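Local coordinates for conjugal transfer protein TRWB (Escherichia coli, PDB 1E9R) that probably acts as a hexameric, ring-helicase-like P-loop NTPase that couples DNA to the secretion channel in bacterial conjugation, at residues I121-D124 against Y125-Q128; L154-T157 against A158-L161. All blocks are in the same frame, centred on the assembly; numbering follows the deposited sequence.

Contact 1 (I121-D124 against Y125-Q128); sequences IRND and YDWQ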
ATOM      1  N   ILE B 121      -1.491  39.154  15.901  1.00 35.57           N
ATOM      2  CA  ILE B 121      -2.622  38.818  16.742  1.00 37.65           C
ATOM      3  C   ILE B 121      -3.550  40.011  16.917  1.00 41.89           C
ATOM      4  O   ILE B 121      -3.134  41.063  17.403  1.00 43.31           O
ATOM      5  CB  ILE B 121      -2.136  38.328  18.127  1.00 35.15           C
ATOM      6  CG1 ILE B 121      -1.043  37.267  17.954  1.00 33.53           C
ATOM      7  CG2 ILE B 121      -3.308  37.762  18.926  1.00 35.60           C
ATOM      8  CD1 ILE B 121      -1.503  35.988  17.278  1.00 29.05           C
ATOM      9  N   ARG B 122      -4.802  39.859  16.494  1.00 45.00           N
ATOM     10  CA  ARG B 122      -5.791  40.923  16.654  1.00 47.38           C
ATOM     11  C   ARG B 122      -6.860  40.409  17.617  1.00 48.89           C
ATOM     12  O   ARG B 122      -7.140  41.031  18.637  1.00 49.99           O
ATOM     13  CB  ARG B 122      -6.467  41.275  15.326  1.00 47.79           C
ATOM     14  CG  ARG B 122      -5.550  41.709  14.200  1.00 50.02           C
ATOM     15  CD  ARG B 122      -5.067  43.123  14.347  1.00 49.01           C
ATOM     16  NE  ARG B 122      -4.336  43.551  13.155  1.00 50.79           N
ATOM     17  CZ  ARG B 122      -4.896  43.847  11.984  1.00 49.89           C
ATOM     18  NH1 ARG B 122      -6.211  43.764  11.830  1.00 49.57           N
ATOM     19  NH2 ARG B 122      -4.139  44.244  10.966  1.00 47.62           N
ATOM     20  N   ASN B 123      -7.450  39.266  17.286  1.00 49.92           N
ATOM     21  CA  ASN B 123      -8.493  38.664  18.115  1.00 50.52           C
ATOM     22  C   ASN B 123      -8.028  37.366  18.761  1.00 50.33           C
ATOM     23  O   ASN B 123      -6.974  36.829  18.423  1.00 50.00           O
ATOM     24  CB  ASN B 123      -9.731  38.393  17.273  1.00 51.42           C
ATOM     25  CG  ASN B 123     -10.264  39.643  16.629  1.00 54.00           C
ATOM     26  OD1 ASN B 123     -10.810  40.508  17.303  1.00 55.15           O
ATOM     27  ND2 ASN B 123     -10.094  39.756  15.318  1.00 55.56           N
ATOM     28  N   ASP B 124      -8.830  36.858  19.686  1.00 49.79           N
ATOM     29  CA  ASP B 124      -8.484  35.632  20.384  1.00 50.18           C
ATOM     30  C   ASP B 124      -8.291  34.448  19.449  1.00 49.21           C
ATOM     31  O   ASP B 124      -7.434  33.608  19.683  1.00 48.95           O
ATOM     32  CB  ASP B 124      -9.554  35.289  21.420  1.00 51.83           C
ATOM     33  CG  ASP B 124      -9.181  34.077  22.267  1.00 54.08           C
ATOM     34  OD1 ASP B 124      -8.006  33.992  22.706  1.00 53.85           O
ATOM     35  OD2 ASP B 124     -10.065  33.217  22.499  1.00 55.09           O
ATOM     36  N   TYR B 125      -9.078  34.377  18.383  1.00 48.89           N
ATOM     37  CA  TYR B 125      -8.952  33.256  17.461  1.00 49.40           C
ATOM     38  C   TYR B 125      -7.700  33.318  16.582  1.00 47.04           C
ATOM     39  O   TYR B 125      -7.417  32.378  15.833  1.00 46.29           O
ATOM     40  CB  TYR B 125     -10.216  33.136  16.593  1.00 52.92           C
ATOM     41  CG  TYR B 125     -10.327  34.123  15.443  1.00 58.46           C
ATOM     42  CD1 TYR B 125      -9.723  33.859  14.200  1.00 59.50           C
ATOM     43  CD2 TYR B 125     -11.048  35.317  15.588  1.00 60.27           C
ATOM     44  CE1 TYR B 125      -9.836  34.768  13.124  1.00 61.58           C
ATOM     45  CE2 TYR B 125     -11.168  36.231  14.524  1.00 61.47           C
ATOM     46  CZ  TYR B 125     -10.560  35.952  13.295  1.00 63.05           C
ATOM     47  OH  TYR B 125     -10.670  36.862  12.259  1.00 61.60           O
ATOM     48  N   ASP B 126      -6.939  34.409  16.675  1.00 45.29           N
ATOM     49  CA  ASP B 126      -5.725  34.541  15.872  1.00 41.78           C
ATOM     50  C   ASP B 126      -4.569  33.731  16.423  1.00 40.31           C
ATOM     51  O   ASP B 126      -3.593  33.494  15.717  1.00 39.55           O
ATOM     52  CB  ASP B 126      -5.283  35.997  15.758  1.00 38.59           C
ATOM     53  CG  ASP B 126      -6.204  36.810  14.904  1.00 37.88           C
ATOM     54  OD1 ASP B 126      -6.814  36.232  13.986  1.00 38.33           O
ATOM     55  OD2 ASP B 126      -6.311  38.029  15.138  1.00 37.70           O
ATOM     56  N   TRP B 127      -4.662  33.310  17.681  1.00 37.79           N
ATOM     57  CA  TRP B 127      -3.581  32.528  18.258  1.00 37.17           C
ATOM     58  C   TRP B 127      -3.436  31.186  17.554  1.00 36.25           C
ATOM     59  O   TRP B 127      -2.327  30.802  17.168  1.00 35.42           O
ATOM     60  CB  TRP B 127      -3.792  32.318  19.756  1.00 36.89           C
ATOM     61  CG  TRP B 127      -3.624  33.576  20.565  1.00 37.43           C
ATOM     62  CD1 TRP B 127      -4.607  34.288  21.184  1.00 38.08           C
ATOM     63  CD2 TRP B 127      -2.401  34.282  20.822  1.00 37.89           C
ATOM     64  NE1 TRP B 127      -4.077  35.390  21.810  1.00 39.28           N
ATOM     65  CE2 TRP B 127      -2.724  35.410  21.601  1.00 37.25           C
ATOM     66  CE3 TRP B 127      -1.063  34.068  20.466  1.00 34.78           C
ATOM     67  CZ2 TRP B 127      -1.759  36.324  22.032  1.00 36.58           C
ATOM     68  CZ3 TRP B 127      -0.103  34.979  20.896  1.00 36.19           C
ATOM     69  CH2 TRP B 127      -0.459  36.091  21.671  1.00 38.60           C
ATOM     70  N   GLN B 128      -4.543  30.468  17.377  1.00 34.67           N
ATOM     71  CA  GLN B 128      -4.482  29.179  16.691  1.00 36.01           C
ATOM     72  C   GLN B 128      -4.209  29.403  15.203  1.00 36.15           C
ATOM     73  O   GLN B 128      -3.461  28.669  14.549  1.00 38.57           O
ATOM     74  CB  GLN B 128      -5.791  28.398  16.869  1.00 36.55           C
ATOM     75  CG  GLN B 128      -5.887  27.144  15.976  1.00 38.57           C
ATOM     76  CD  GLN B 128      -4.681  26.155  16.085  1.00 40.87           C
ATOM     77  OE1 GLN B 128      -3.683  26.408  16.786  1.00 37.20           O
ATOM     78  NE2 GLN B 128      -4.788  25.023  15.374  1.00 40.16           N
TER
HETATM   79  O   HOH W   1      -8.480  38.692  13.487  1.00 42.83           O
HETATM   80  O   HOH W   2      -6.771  30.670  19.056  1.00 43.79           O
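Asn-123 to Asp-126 make a type I beta turn, closed by Asp-126 N on Asn-123 O at 3.0 Å. The carboxylate of Asp-126 then reaches back over the turn. Its OD2 takes two backbone amides, each at 2.7 Å: Arg-122 N on the anti lone pair, and Asn-123 N from above the carboxylate plane in a straighter bond (166°). Water 1 and Arg-232 also bind this oxygen, while OD1 pairs with Arg-129, so the buried charge is probably well compensated. Ile-121 lies over one face of the Trp-127 indole and crosses it at about a right angle. With CG2 anti to the backbone N, this methyl sits 3.9 Å from the centroid of the five-membered ring, a CH-pi contact, while CG1 and CD1 cover the benzo part. At the indole's edge, Asp-124 O comes within 3.3 Å of Trp-127 CD1. Replacing Trp-127 by an alanine is likely to leave Ile-121 without the ring face its CG2 methyl rests on and to open a gap there. Asn-123 runs alongside Tyr-125, amide and ring planes only 10° apart; water 1 accepts from Asn-123 ND2, and Tyr-125 OH bonds Asp-250 of the second subunit. Overall this is a type I beta turn leading from the loop into helix 126-134, with an aspartate side chain that ties down the backbone just before it.

Contact 2 (L154-T157 against A158-L161); sequences LRET and AKKL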
ATOM      1  N   LEU B 154       2.419  26.087  22.001  1.00 30.16           N
ATOM      2  CA  LEU B 154       2.754  27.396  21.477  1.00 28.42           C
ATOM      3  C   LEU B 154       1.701  28.448  21.770  1.00 31.18           C
ATOM      4  O   LEU B 154       2.004  29.462  22.388  1.00 30.26           O
ATOM      5  CB  LEU B 154       2.976  27.346  19.971  1.00 26.85           C
ATOM      6  CG  LEU B 154       3.398  28.689  19.362  1.00 27.92           C
ATOM      7  CD1 LEU B 154       4.817  29.037  19.800  1.00 26.64           C
ATOM      8  CD2 LEU B 154       3.313  28.612  17.838  1.00 29.96           C
ATOM      9  N   ARG B 155       0.461  28.216  21.348  1.00 32.58           N
ATOM     10  CA  ARG B 155      -0.576  29.220  21.551  1.00 34.25           C
ATOM     11  C   ARG B 155      -0.877  29.579  23.004  1.00 35.26           C
ATOM     12  O   ARG B 155      -1.149  30.741  23.310  1.00 33.53           O
ATOM     13  CB  ARG B 155      -1.859  28.830  20.801  1.00 35.16           C
ATOM     14  CG  ARG B 155      -2.710  27.763  21.439  1.00 41.27           C
ATOM     15  CD  ARG B 155      -3.969  27.528  20.609  1.00 40.96           C
ATOM     16  NE  ARG B 155      -3.794  26.443  19.653  1.00 42.11           N
ATOM     17  CZ  ARG B 155      -4.108  25.177  19.908  1.00 40.09           C
ATOM     18  NH1 ARG B 155      -4.617  24.844  21.085  1.00 39.75           N
ATOM     19  NH2 ARG B 155      -3.897  24.241  18.994  1.00 38.61           N
ATOM     20  N   GLU B 156      -0.813  28.603  23.906  1.00 36.58           N
ATOM     21  CA  GLU B 156      -1.067  28.883  25.316  1.00 37.85           C
ATOM     22  C   GLU B 156       0.109  29.621  25.967  1.00 38.23           C
ATOM     23  O   GLU B 156      -0.101  30.562  26.731  1.00 36.89           O
ATOM     24  CB  GLU B 156      -1.374  27.593  26.077  1.00 36.75           C
ATOM     25  CG  GLU B 156      -2.742  27.009  25.744  1.00 41.37           C
ATOM     26  CD  GLU B 156      -3.869  28.039  25.843  1.00 42.63           C
ATOM     27  OE1 GLU B 156      -4.053  28.640  26.925  1.00 44.56           O
ATOM     28  OE2 GLU B 156      -4.578  28.251  24.837  1.00 42.41           O
ATOM     29  N   THR B 157       1.337  29.211  25.662  1.00 37.36           N
ATOM     30  CA  THR B 157       2.511  29.871  26.227  1.00 38.21           C
ATOM     31  C   THR B 157       2.571  31.313  25.742  1.00 40.34           C
ATOM     32  O   THR B 157       2.699  32.237  26.537  1.00 41.21           O
ATOM     33  CB  THR B 157       3.818  29.158  25.819  1.00 37.67           C
ATOM     34  OG1 THR B 157       3.792  27.814  26.299  1.00 37.95           O
ATOM     35  CG2 THR B 157       5.031  29.868  26.410  1.00 39.36           C
ATOM     36  N   ALA B 158       2.472  31.496  24.430  1.00 40.51           N
ATOM     37  CA  ALA B 158       2.519  32.821  23.828  1.00 40.09           C
ATOM     38  C   ALA B 158       1.377  33.694  24.328  1.00 41.94           C
ATOM     39  O   ALA B 158       1.576  34.876  24.589  1.00 43.66           O
ATOM     40  CB  ALA B 158       2.464  32.709  22.313  1.00 36.99           C
ATOM     41  N   LYS B 159       0.188  33.114  24.463  1.00 41.45           N
ATOM     42  CA  LYS B 159      -0.974  33.864  24.936  1.00 43.50           C
ATOM     43  C   LYS B 159      -0.738  34.439  26.336  1.00 43.88           C
ATOM     44  O   LYS B 159      -1.132  35.570  26.619  1.00 42.74           O
ATOM     45  CB  LYS B 159      -2.212  32.968  24.957  1.00 44.36           C
ATOM     46  CG  LYS B 159      -3.517  33.714  25.131  1.00 47.65           C
ATOM     47  CD  LYS B 159      -4.685  32.750  25.366  1.00 51.05           C
ATOM     48  CE  LYS B 159      -4.865  31.735  24.221  1.00 52.15           C
ATOM     49  NZ  LYS B 159      -6.039  30.818  24.437  1.00 51.29           N
ATOM     50  N   LYS B 160      -0.095  33.659  27.206  1.00 44.15           N
ATOM     51  CA  LYS B 160       0.196  34.096  28.574  1.00 45.37           C
ATOM     52  C   LYS B 160       1.293  35.166  28.618  1.00 44.99           C
ATOM     53  O   LYS B 160       1.187  36.137  29.370  1.00 46.46           O
ATOM     54  CB  LYS B 160       0.606  32.907  29.445  1.00 44.09           C
ATOM     55  CG  LYS B 160       0.828  33.273  30.906  1.00 45.90           C
ATOM     56  CD  LYS B 160       1.016  32.040  31.794  1.00 46.36           C
ATOM     57  CE  LYS B 160       1.291  32.435  33.245  1.00 45.37           C
ATOM     58  NZ  LYS B 160       1.403  31.252  34.150  1.00 49.35           N
ATOM     59  N   LEU B 161       2.344  34.978  27.825  1.00 43.00           N
ATOM     60  CA  LEU B 161       3.427  35.949  27.748  1.00 41.77           C
ATOM     61  C   LEU B 161       2.864  37.299  27.291  1.00 43.26           C
ATOM     62  O   LEU B 161       3.227  38.350  27.817  1.00 44.30           O
ATOM     63  CB  LEU B 161       4.498  35.472  26.764  1.00 39.30           C
ATOM     64  CG  LEU B 161       5.382  34.323  27.245  1.00 37.83           C
ATOM     65  CD1 LEU B 161       6.270  33.864  26.113  1.00 37.43           C
ATOM     66  CD2 LEU B 161       6.222  34.779  28.430  1.00 38.14           C
TER
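Glu-156 lies side by side with Lys-159, both pointing the same way, and their ends meet in a salt bridge of 3.0 Å from Glu-156 OE2 to Lys-159 NZ. The ammonium comes to the syn side of OE2, about 20° out of the carboxylate plane, and Lys-159 CE follows at 3.5 Å from the same oxygen. A bend in each chain brings them together: Glu-156 folds at chi2 (-50°), whereas Lys-159 runs extended until it turns at chi3 (-58°). The other glutamate oxygen, OE1, accepts from Leu-192 N, so the carboxylate is held through both oxygens. Beneath them runs regular helix bonding: Ala-158 N meets Leu-154 O at 2.9 Å, and Leu-161 N reaches Thr-157 O at 3.0 Å. On another flank of the helix, Thr-157 and Leu-161 lie alongside each other, the threonine CG2 4.2 Å from the leucine CD1. Thr-157 OG1 turns back to Leu-153 O, which satisfies the buried hydroxyl within its own helix and leaves the methyl to pack. Thr-157 and Leu-161 both also touch Leu-172 and Phe-187, and Lys-160 stretches out fully to Phe-187, bonding its carbonyl and making a cation-pi contact with its ring. The salt bridge between Glu-156 and Lys-159 thus ties one turn of the helix to the next, and with Lys-159 on OE2 and the amide of Leu-192 on OE1, the buried carboxylate is likely to stay ionised.

Strand 103-105, an end strand of the large mixed sheet within this chain, is followed by a long loop, at whose end contact 1 closes a single tight turn leading into helix 126-134. Only after that helix does the chain enter helix 141-163, where contact 2 spans two successive turns and closes no loop. The two contacts are therefore in series, neither nested nor crossed, with centres about 11 Å apart. They meet side by side: Trp-127 packs on Ala-158 and on the aliphatic part of Lys-159, and Gln-128 OE1 probably accepts a hydrogen bond from Arg-155 NE. Together they join the loop after the sheet edge to consecutive helices, and contact 2 carries the packing on to helices 169-178 and 181-188.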